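Local atomic coordinates of oligopeptide-binding protein AppA (Bacillus subtilis, PDB entry 1XOC), a protein that serves as the peptide-binding component of an ABC oligopeptide permease, taking up tetra- and pentapeptides and able to hold a nonapeptide. Residues T33-L38 with F188-W193; N50-F55 with I199-N204; I158-I163 with N175-K180. All coordinates share one frame; numbering follows the deposited sequence.

Contact 1 (T33-L38 with F188-W193); sequences TLFNSL and FKFKEW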
loop_
_atom_site.group_PDB
_atom_site.type_symbol
_atom_site.label_atom_id
_atom_site.label_comp_id
_atom_site.label_asym_id
_atom_site.label_seq_id
_atom_site.Cartn_x
_atom_site.Cartn_y
_atom_site.Cartn_z
ATOM N N THR A 33 -6.329 9.187 -6.534
ATOM C CA THR A 33 -6.095 9.452 -7.948
ATOM C C THR A 33 -7.258 8.943 -8.804
ATOM O O THR A 33 -7.784 9.647 -9.640
ATOM C CB THR A 33 -4.804 8.761 -8.372
ATOM O OG1 THR A 33 -3.709 9.372 -7.701
ATOM C CG2 THR A 33 -4.511 8.974 -9.842
ATOM N N LEU A 34 -7.652 7.700 -8.579
ATOM C CA LEU A 34 -8.762 7.140 -9.306
ATOM C C LEU A 34 -9.298 5.910 -8.576
ATOM O O LEU A 34 -8.656 5.409 -7.692
ATOM C CB LEU A 34 -8.336 6.782 -10.731
ATOM C CG LEU A 34 -7.576 5.490 -11.035
ATOM C CD1 LEU A 34 -7.372 5.218 -12.479
ATOM C CD2 LEU A 34 -6.311 5.320 -10.300
ATOM N N PHE A 35 -10.470 5.435 -8.974
ATOM C CA PHE A 35 -11.132 4.336 -8.278
ATOM C C PHE A 35 -11.304 3.173 -9.225
ATOM O O PHE A 35 -12.314 3.019 -9.869
ATOM C CB PHE A 35 -12.484 4.785 -7.733
ATOM C CG PHE A 35 -12.457 6.149 -7.114
ATOM C CD1 PHE A 35 -13.283 7.141 -7.565
ATOM C CD2 PHE A 35 -11.591 6.433 -6.096
ATOM C CE1 PHE A 35 -13.251 8.376 -6.998
ATOM C CE2 PHE A 35 -11.560 7.670 -5.541
ATOM C CZ PHE A 35 -12.396 8.641 -6.002
ATOM N N ASN A 36 -10.265 2.370 -9.287
ATOM C CA ASN A 36 -10.217 1.219 -10.168
ATOM C C ASN A 36 -9.016 0.353 -9.802
ATOM O O ASN A 36 -7.887 0.737 -9.972
ATOM C CB ASN A 36 -10.116 1.650 -11.633
ATOM C CG ASN A 36 -10.339 0.508 -12.603
ATOM O OD1 ASN A 36 -9.952 -0.644 -12.318
ATOM N ND2 ASN A 36 -10.969 0.798 -13.759
ATOM N N SER A 37 -9.266 -0.815 -9.214
ATOM C CA SER A 37 -8.190 -1.619 -8.685
ATOM C C SER A 37 -7.179 -2.102 -9.741
ATOM O O SER A 37 -6.055 -2.480 -9.396
ATOM C CB SER A 37 -8.764 -2.789 -7.916
ATOM O OG SER A 37 -9.347 -3.693 -8.803
ATOM N N LEU A 38 -7.566 -2.085 -11.016
ATOM C CA LEU A 38 -6.649 -2.497 -12.080
ATOM C C LEU A 38 -5.556 -1.447 -12.351
ATOM O O LEU A 38 -4.555 -1.753 -13.003
ATOM C CB LEU A 38 -7.408 -2.833 -13.362
ATOM C CG LEU A 38 -8.491 -3.915 -13.259
ATOM C CD1 LEU A 38 -9.286 -4.008 -14.563
ATOM C CD2 LEU A 38 -7.807 -5.209 -12.893
ATOM N N PHE A 188 -21.285 1.747 -0.457
ATOM C CA PHE A 188 -21.485 3.196 -0.536
ATOM C C PHE A 188 -21.427 3.611 -1.999
ATOM O O PHE A 188 -20.648 3.072 -2.787
ATOM C CB PHE A 188 -20.438 3.946 0.297
ATOM C CG PHE A 188 -20.581 3.715 1.773
ATOM C CD1 PHE A 188 -21.407 4.534 2.532
ATOM C CD2 PHE A 188 -19.949 2.626 2.395
ATOM C CE1 PHE A 188 -21.573 4.311 3.901
ATOM C CE2 PHE A 188 -20.101 2.426 3.771
ATOM C CZ PHE A 188 -20.908 3.241 4.505
ATOM N N LYS A 189 -22.258 4.579 -2.348
ATOM C CA LYS A 189 -22.343 5.139 -3.707
ATOM C C LYS A 189 -21.608 6.491 -3.804
ATOM O O LYS A 189 -21.570 7.251 -2.851
ATOM C CB LYS A 189 -23.798 5.423 -4.071
ATOM C CG LYS A 189 -24.764 4.325 -3.945
ATOM C CD LYS A 189 -26.181 4.844 -4.308
ATOM C CE LYS A 189 -26.652 5.933 -3.337
ATOM N NZ LYS A 189 -28.141 6.149 -3.240
ATOM N N PHE A 190 -21.029 6.769 -4.958
ATOM C CA PHE A 190 -20.372 8.047 -5.199
ATOM C C PHE A 190 -21.364 9.190 -5.279
ATOM O O PHE A 190 -22.329 9.111 -6.018
ATOM C CB PHE A 190 -19.546 7.948 -6.498
ATOM C CG PHE A 190 -18.799 9.199 -6.858
ATOM C CD1 PHE A 190 -17.510 9.408 -6.391
ATOM C CD2 PHE A 190 -19.394 10.171 -7.647
ATOM C CE1 PHE A 190 -16.811 10.577 -6.753
ATOM C CE2 PHE A 190 -18.709 11.340 -8.003
ATOM C CZ PHE A 190 -17.416 11.535 -7.544
ATOM N N LYS A 191 -21.105 10.267 -4.540
ATOM C CA LYS A 191 -21.890 11.495 -4.665
ATOM C C LYS A 191 -21.106 12.642 -5.314
ATOM O O LYS A 191 -21.594 13.273 -6.243
ATOM C CB LYS A 191 -22.423 11.910 -3.296
ATOM C CG LYS A 191 -23.322 13.140 -3.349
ATOM C CD LYS A 191 -23.792 13.587 -1.975
ATOM C CE LYS A 191 -24.930 14.567 -2.104
ATOM N NZ LYS A 191 -24.673 15.557 -3.211
ATOM N N GLU A 192 -19.922 12.951 -4.802
ATOM C CA GLU A 192 -19.187 14.131 -5.240
ATOM C C GLU A 192 -17.710 13.999 -4.905
ATOM O O GLU A 192 -17.367 13.413 -3.882
ATOM C CB GLU A 192 -19.728 15.346 -4.519
ATOM C CG GLU A 192 -19.104 16.636 -5.032
ATOM C CD GLU A 192 -19.569 17.889 -4.289
ATOM O OE1 GLU A 192 -20.243 17.757 -3.224
ATOM O OE2 GLU A 192 -19.253 19.011 -4.792
ATOM N N TRP A 193 -16.858 14.491 -5.795
ATOM C CA TRP A 193 -15.433 14.662 -5.513
ATOM C C TRP A 193 -15.053 16.110 -5.837
ATOM O O TRP A 193 -14.917 16.502 -7.013
ATOM C CB TRP A 193 -14.596 13.655 -6.300
ATOM C CG TRP A 193 -13.110 13.720 -6.080
ATOM C CD1 TRP A 193 -12.412 14.535 -5.221
ATOM C CD2 TRP A 193 -12.142 12.916 -6.738
ATOM N NE1 TRP A 193 -11.051 14.270 -5.321
ATOM C CE2 TRP A 193 -10.864 13.278 -6.239
ATOM C CE3 TRP A 193 -12.226 11.900 -7.698
ATOM C CZ2 TRP A 193 -9.682 12.648 -6.670
ATOM C CZ3 TRP A 193 -11.055 11.293 -8.130
ATOM C CH2 TRP A 193 -9.797 11.690 -7.635
#
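The phenyl ring of F35 meets the indole of W193: CE1 and CZ of F35 lie against CE3 and CZ3 of W193, with CZ of F35 3.7 Å from CZ3 of W193. The F35 ring and the six-membered ring of the indole have centroids 5.1 Å apart, and their planes are inclined obliquely at 43°. With CG of W193 anti to the backbone N (chi1 -179°), the indole is carried out from the strand to lie against F35. Its far corner reaches the backbone at T33, whose carbonyl O lies in the indole plane, 3.5 Å from CH2 of W193. The indole N-H is used outside the pair, in a hydrogen bond to E31. F190 adds a lighter touch, its CE1 standing 4.2 Å from CE1 of F35. Between F190 and W193 the strand carries a classic beta bulge, K191 and E192 both pairing with K200 of the neighbouring strand. The contact lays the loop between strand 23-28 and helix 43-52 against strand 188-194, an edge strand of a four-stranded mixed sheet; F35 also packs on I48, E49 and L52 of that helix and, together with W193, on I199 of strand 198-203.

Contact 2 (N50-F55 with I199-N204); sequences NMLYSF and IKLEAN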
loop_
_atom_site.group_PDB
_atom_site.type_symbol
_atom_site.label_atom_id
_atom_site.label_comp_id
_atom_site.label_asym_id
_atom_site.label_seq_id
_atom_site.Cartn_x
_atom_site.Cartn_y
_atom_site.Cartn_z
ATOM N N ASN A 50 -12.667 0.267 -1.882
ATOM C CA ASN A 50 -13.242 -0.745 -0.979
ATOM C C ASN A 50 -14.622 -0.366 -0.447
ATOM O O ASN A 50 -15.331 -1.235 0.087
ATOM C CB ASN A 50 -12.255 -1.125 0.123
ATOM C CG ASN A 50 -11.233 -2.122 -0.385
ATOM O OD1 ASN A 50 -10.292 -1.774 -1.099
ATOM N ND2 ASN A 50 -11.473 -3.373 -0.104
ATOM N N MET A 51 -15.017 0.902 -0.572
ATOM C CA MET A 51 -16.379 1.345 -0.248
ATOM C C MET A 51 -17.291 1.293 -1.448
ATOM O O MET A 51 -18.478 1.025 -1.317
ATOM C CB MET A 51 -16.378 2.755 0.362
ATOM C CG MET A 51 -15.828 2.739 1.764
ATOM S SD MET A 51 -15.913 4.310 2.654
ATOM C CE MET A 51 -14.661 5.226 1.784
ATOM N N LEU A 52 -16.758 1.623 -2.632
ATOM C CA LEU A 52 -17.586 1.652 -3.869
ATOM C C LEU A 52 -17.901 0.305 -4.511
ATOM O O LEU A 52 -18.932 0.180 -5.177
ATOM C CB LEU A 52 -16.915 2.506 -4.962
ATOM C CG LEU A 52 -16.754 4.001 -4.727
ATOM C CD1 LEU A 52 -15.872 4.654 -5.737
ATOM C CD2 LEU A 52 -18.120 4.596 -4.711
ATOM N N TYR A 53 -16.968 -0.660 -4.409
ATOM C CA TYR A 53 -17.005 -1.880 -5.194
ATOM C C TYR A 53 -17.133 -3.077 -4.302
ATOM O O TYR A 53 -16.938 -2.981 -3.084
ATOM C CB TYR A 53 -15.718 -2.003 -6.030
ATOM C CG TYR A 53 -15.534 -0.860 -6.980
ATOM C CD1 TYR A 53 -16.418 -0.684 -8.037
ATOM C CD2 TYR A 53 -14.467 -0.014 -6.851
ATOM C CE1 TYR A 53 -16.284 0.370 -8.920
ATOM C CE2 TYR A 53 -14.318 1.032 -7.724
ATOM C CZ TYR A 53 -15.213 1.202 -8.746
ATOM O OH TYR A 53 -15.005 2.270 -9.627
ATOM N N SER A 54 -17.403 -4.212 -4.939
ATOM C CA SER A 54 -17.358 -5.513 -4.311
ATOM C C SER A 54 -16.212 -6.348 -4.912
ATOM O O SER A 54 -15.752 -6.103 -6.035
ATOM C CB SER A 54 -18.667 -6.249 -4.499
ATOM O OG SER A 54 -19.761 -5.533 -3.958
ATOM N N PHE A 55 -15.869 -7.392 -4.145
ATOM C CA PHE A 55 -14.728 -8.271 -4.386
ATOM C C PHE A 55 -15.175 -9.703 -4.112
ATOM O O PHE A 55 -15.987 -9.957 -3.222
ATOM C CB PHE A 55 -13.586 -7.894 -3.427
ATOM C CG PHE A 55 -13.178 -6.408 -3.544
ATOM C CD1 PHE A 55 -12.042 -6.000 -4.256
ATOM C CD2 PHE A 55 -13.941 -5.447 -2.916
ATOM C CE1 PHE A 55 -11.746 -4.622 -4.365
ATOM C CE2 PHE A 55 -13.616 -4.077 -3.053
ATOM C CZ PHE A 55 -12.546 -3.714 -3.730
ATOM N N ILE A 199 -14.139 13.771 -0.902
ATOM C CA ILE A 199 -14.958 12.826 -1.647
ATOM C C ILE A 199 -16.103 12.451 -0.709
ATOM O O ILE A 199 -15.860 11.988 0.413
ATOM C CB ILE A 199 -14.167 11.563 -2.002
ATOM C CG1 ILE A 199 -13.015 11.948 -2.940
ATOM C CG2 ILE A 199 -15.084 10.519 -2.623
ATOM C CD1 ILE A 199 -11.970 10.929 -3.102
ATOM N N LYS A 200 -17.329 12.622 -1.177
ATOM C CA LYS A 200 -18.524 12.288 -0.399
ATOM C C LYS A 200 -19.218 11.082 -1.003
ATOM O O LYS A 200 -19.455 11.025 -2.208
ATOM C CB LYS A 200 -19.492 13.475 -0.389
ATOM C CG LYS A 200 -20.620 13.314 0.646
ATOM C CD LYS A 200 -21.415 14.578 0.705
ATOM C CE LYS A 200 -22.780 14.409 1.379
ATOM N NZ LYS A 200 -23.737 15.451 0.868
ATOM N N LEU A 201 -19.478 10.084 -0.158
ATOM C CA LEU A 201 -20.216 8.876 -0.517
ATOM C C LEU A 201 -21.465 8.712 0.360
ATOM O O LEU A 201 -21.476 9.156 1.515
ATOM C CB LEU A 201 -19.349 7.636 -0.316
ATOM C CG LEU A 201 -17.911 7.627 -0.856
ATOM C CD1 LEU A 201 -17.240 6.332 -0.547
ATOM C CD2 LEU A 201 -17.828 7.825 -2.342
ATOM N N GLU A 202 -22.497 8.070 -0.196
ATOM C CA GLU A 202 -23.812 7.901 0.460
ATOM C C GLU A 202 -24.071 6.417 0.585
ATOM O O GLU A 202 -23.681 5.635 -0.295
ATOM C CB GLU A 202 -24.940 8.477 -0.407
ATOM C CG GLU A 202 -24.918 9.953 -0.534
ATOM C CD GLU A 202 -26.116 10.510 -1.322
ATOM O OE1 GLU A 202 -26.659 9.754 -2.171
ATOM O OE2 GLU A 202 -26.463 11.698 -1.107
ATOM N N ALA A 203 -24.766 6.031 1.646
ATOM C CA ALA A 203 -25.119 4.640 1.859
ATOM C C ALA A 203 -25.876 4.112 0.683
ATOM O O ALA A 203 -26.807 4.754 0.204
ATOM C CB ALA A 203 -25.960 4.479 3.116
ATOM N N ASN A 204 -25.468 2.931 0.217
ATOM C CA ASN A 204 -26.183 2.199 -0.798
ATOM C C ASN A 204 -27.349 1.433 -0.178
ATOM O O ASN A 204 -27.130 0.386 0.464
ATOM C CB ASN A 204 -25.234 1.195 -1.445
ATOM C CG ASN A 204 -25.884 0.363 -2.499
ATOM O OD1 ASN A 204 -27.057 0.585 -2.851
ATOM N ND2 ASN A 204 -25.136 -0.652 -3.000
#
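L201 reaches from its strand to the last turn of helix 43-52 and divides its two methyl groups between neighbouring residues, M51 and L52. All the interactions across the pair are apolar. The closest is methyl to methyl: CE of M51 sits 3.6 Å from CD1 of L201. The same leucine methyl also lies 3.8 Å from CB of M51 and 4.0 Å from its SD, so the methionine curls round CD1 and meets it with the root, the sulfur and the end of its side chain. The bend that allows this is at the thioether, where chi3 of -72° folds CE back after an extended chi2. The second branch of L201 serves the other neighbour, CD2 of L201 standing 4.0 Å from CD2 of L52. Both helix side chains cross the leucine at about a right angle. CB of L52 lies over the centre of the Y53 ring.

Backbone hydrogen bonds tie the helix end to the backbone beside it: M51 bonds to F188 at the start of strand 188-194, and L52 to G186 just ahead of it. On the sheet side L201 also packs on F188, while M51 extends to V217 of strand 216-221. The end of helix 43-52 is thus fixed by main-chain bonds beside strand 188-194 and covers side chains of the mixed sheet that contains strands 188-194, 198-203 and 216-221.

All three touching residues are buried, and their cross-contact chemistry is purely aliphatic and thioether. Cohesion here therefore rests on dispersion and the exclusion of water, with shape fit rather than directed bonds setting how the side chains interlock.

Contact 3 (I158-I163 with N175-K180); sequences ILPKHI and NEFNRK. With ZN (zinc ion), chain C.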
loop_
_atom_site.group_PDB
_atom_site.type_symbol
_atom_site.label_atom_id
_atom_site.label_comp_id
_atom_site.label_asym_id
_atom_site.label_seq_id
_atom_site.Cartn_x
_atom_site.Cartn_y
_atom_site.Cartn_z
ATOM N N ILE A 158 -14.937 -5.556 -8.811
ATOM C CA ILE A 158 -15.715 -5.996 -9.955
ATOM C C ILE A 158 -16.373 -4.776 -10.642
ATOM O O ILE A 158 -17.159 -4.010 -10.038
ATOM C CB ILE A 158 -16.755 -7.112 -9.555
ATOM C CG1 ILE A 158 -16.066 -8.311 -8.894
ATOM C CG2 ILE A 158 -17.522 -7.523 -10.759
ATOM C CD1 ILE A 158 -14.925 -8.890 -9.647
ATOM N N LEU A 159 -16.070 -4.638 -11.931
ATOM C CA LEU A 159 -16.559 -3.511 -12.724
ATOM C C LEU A 159 -17.742 -3.904 -13.613
ATOM O O LEU A 159 -17.857 -5.062 -14.020
ATOM C CB LEU A 159 -15.430 -2.978 -13.606
ATOM C CG LEU A 159 -14.129 -2.574 -12.904
ATOM C CD1 LEU A 159 -13.080 -2.230 -13.952
ATOM C CD2 LEU A 159 -14.347 -1.396 -11.987
ATOM N N PRO A 160 -18.628 -2.942 -13.947
ATOM C CA PRO A 160 -19.785 -3.214 -14.778
ATOM C C PRO A 160 -19.479 -3.255 -16.287
ATOM O O PRO A 160 -19.195 -2.219 -16.916
ATOM C CB PRO A 160 -20.727 -2.053 -14.445
ATOM C CG PRO A 160 -19.834 -0.959 -14.050
ATOM C CD PRO A 160 -18.641 -1.580 -13.415
ATOM N N LYS A 161 -19.582 -4.443 -16.871
ATOM C CA LYS A 161 -19.344 -4.623 -18.279
ATOM C C LYS A 161 -20.333 -3.816 -19.118
ATOM O O LYS A 161 -19.989 -3.304 -20.186
ATOM C CB LYS A 161 -19.421 -6.081 -18.682
ATOM C CG LYS A 161 -19.015 -6.339 -20.107
ATOM C CD LYS A 161 -19.086 -7.818 -20.449
ATOM C CE LYS A 161 -18.666 -8.069 -21.863
ATOM N NZ LYS A 161 -18.884 -9.502 -22.302
ATOM N N HIS A 162 -21.573 -3.692 -18.652
ATOM C CA HIS A 162 -22.558 -2.956 -19.433
ATOM C C HIS A 162 -22.256 -1.477 -19.497
ATOM O O HIS A 162 -22.867 -0.745 -20.281
ATOM C CB HIS A 162 -23.987 -3.178 -18.916
ATOM C CG HIS A 162 -24.196 -2.799 -17.489
ATOM N ND1 HIS A 162 -24.275 -3.741 -16.481
ATOM C CD2 HIS A 162 -24.375 -1.594 -16.900
ATOM C CE1 HIS A 162 -24.480 -3.123 -15.328
ATOM N NE2 HIS A 162 -24.528 -1.818 -15.551
ATOM N N ILE A 163 -21.286 -1.026 -18.697
ATOM C CA ILE A 163 -20.807 0.357 -18.836
ATOM C C ILE A 163 -19.473 0.426 -19.600
ATOM O O ILE A 163 -19.290 1.283 -20.499
ATOM C CB ILE A 163 -20.665 1.058 -17.466
ATOM C CG1 ILE A 163 -22.017 1.077 -16.717
ATOM C CG2 ILE A 163 -20.130 2.498 -17.659
ATOM C CD1 ILE A 163 -21.997 1.702 -15.363
ATOM N N ASN A 175 -10.685 6.848 -18.451
ATOM C CA ASN A 175 -12.129 7.025 -18.555
ATOM C C ASN A 175 -12.709 7.746 -17.335
ATOM O O ASN A 175 -12.302 7.497 -16.204
ATOM C CB ASN A 175 -12.788 5.653 -18.736
ATOM C CG ASN A 175 -14.185 5.740 -19.302
ATOM O OD1 ASN A 175 -14.382 5.694 -20.542
ATOM N ND2 ASN A 175 -15.176 5.817 -18.401
ATOM N N GLU A 176 -13.675 8.643 -17.565
ATOM C CA GLU A 176 -14.334 9.383 -16.466
ATOM C C GLU A 176 -15.005 8.483 -15.403
ATOM O O GLU A 176 -15.219 8.895 -14.264
ATOM C CB GLU A 176 -15.364 10.369 -17.052
ATOM C CG GLU A 176 -16.000 11.293 -15.994
ATOM C CD GLU A 176 -15.015 12.296 -15.392
ATOM O OE1 GLU A 176 -14.485 13.126 -16.169
ATOM O OE2 GLU A 176 -14.802 12.301 -14.154
ATOM N N PHE A 177 -15.336 7.265 -15.787
ATOM C CA PHE A 177 -15.823 6.286 -14.840
ATOM C C PHE A 177 -14.941 6.233 -13.596
ATOM O O PHE A 177 -15.427 6.036 -12.466
ATOM C CB PHE A 177 -15.852 4.905 -15.503
ATOM C CG PHE A 177 -16.296 3.770 -14.583
ATOM C CD1 PHE A 177 -15.415 3.179 -13.700
ATOM C CD2 PHE A 177 -17.616 3.307 -14.607
ATOM C CE1 PHE A 177 -15.822 2.140 -12.870
ATOM C CE2 PHE A 177 -18.006 2.279 -13.787
ATOM C CZ PHE A 177 -17.129 1.715 -12.920
ATOM N N ASN A 178 -13.637 6.351 -13.799
ATOM C CA ASN A 178 -12.695 6.051 -12.692
ATOM C C ASN A 178 -12.557 7.211 -11.699
ATOM O O ASN A 178 -11.934 7.056 -10.681
ATOM C CB ASN A 178 -11.311 5.726 -13.280
ATOM C CG ASN A 178 -11.325 4.476 -14.140
ATOM O OD1 ASN A 178 -11.933 3.485 -13.782
ATOM N ND2 ASN A 178 -10.669 4.534 -15.287
ATOM N N ARG A 179 -13.124 8.365 -12.037
ATOM C CA ARG A 179 -12.982 9.539 -11.200
ATOM C C ARG A 179 -14.308 10.117 -10.746
ATOM O O ARG A 179 -14.565 10.183 -9.564
ATOM C CB ARG A 179 -12.163 10.618 -11.904
ATOM C CG ARG A 179 -10.739 10.226 -12.171
ATOM C CD ARG A 179 -9.932 11.253 -12.944
ATOM N NE ARG A 179 -10.734 11.908 -13.964
ATOM C CZ ARG A 179 -10.898 11.458 -15.192
ATOM N NH1 ARG A 179 -10.319 10.336 -15.569
ATOM N NH2 ARG A 179 -11.648 12.129 -16.048
ATOM N N LYS A 180 -15.152 10.523 -11.690
ATOM C CA LYS A 180 -16.403 11.129 -11.220
ATOM C C LYS A 180 -17.693 10.496 -11.716
ATOM O O LYS A 180 -18.736 10.918 -11.271
ATOM C CB LYS A 180 -16.370 12.653 -11.409
ATOM C CG LYS A 180 -15.436 13.378 -10.412
ATOM C CD LYS A 180 -15.168 14.852 -10.734
ATOM C CE LYS A 180 -14.089 15.435 -9.822
ATOM N NZ LYS A 180 -12.749 15.022 -10.248
HETATM ZN ZN ZN C . -24.579 -5.957 -16.560
HETATM O O HOH W 1 -22.701 -6.222 -17.222
HETATM O O HOH W 2 -24.864 -8.025 -17.401
HETATM O O HOH W 3 -26.564 -6.092 -15.735
HETATM O O HOH W 4 -25.497 -6.178 -18.541
HETATM O O HOH W 5 -23.992 -6.301 -14.792
#
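F177 projects its ring into the bend formed by L159, P160 and I163, and it buries more surface than any other residue of the contact. Its outer end is packed most closely: CZ lies 3.7 Å from CD of P160, and CE2 stands equally near CG of the same proline. The phenyl and pyrrolidine rings approach from opposite directions. On one flank CD2 of L159 comes within 3.9 Å of CE1 of F177, and on the other CG2 of I163 is 4.0 Å from CD2 of F177. CG of F177 is anti to its backbone N (chi1 178°), which lets the ring stand out from the short 3-10 turn 176-178. P160 holds the N-cap position of helix 161-164, so the phenylalanine packs where the preceding loop turns into that helix.

Toward solvent the contact is looser, with I163 exposed at its margin. Next to it H162, with CB of P160 over one face of its ring, binds a zinc ion through ND1 at 2.2 Å, and five waters complete six ligands around the metal. D94 receives a hydrogen bond from NE2 of this histidine, helping to fix the imidazole. Beyond F177 on the other segment, E176 and R179 form a salt bridge, OE1 to NH2 at 3.0 Å, while the backbone O of E176 accepts from the N atoms of both R179 and K180.

How the contacts relate
Contacts 1 and 2 have centres about 8 Å apart and use adjacent strands of one sheet, 188-194 and 198-203: N of K189 lies 2.7 Å from O of E202, a probable hydrogen bond. Contact 3 is centred about 9 Å from contact 1 and 13 Å from contact 2. It meets contact 1 through N of F35 and O of N178 (2.8 Å), and contact 2 through N of I158 and O of S54 (2.9 Å), both probable hydrogen bonds. Y53 links all three: its OH probably bonds to O of F35 and also touches CE1 of F177, while its CE1 meets CD2 of L159. The zinc ion bound by H162 belongs to contact 3 alone; the side chains of T33 and M51 come within about 8 and 9 Å of bound zinc other than this ion.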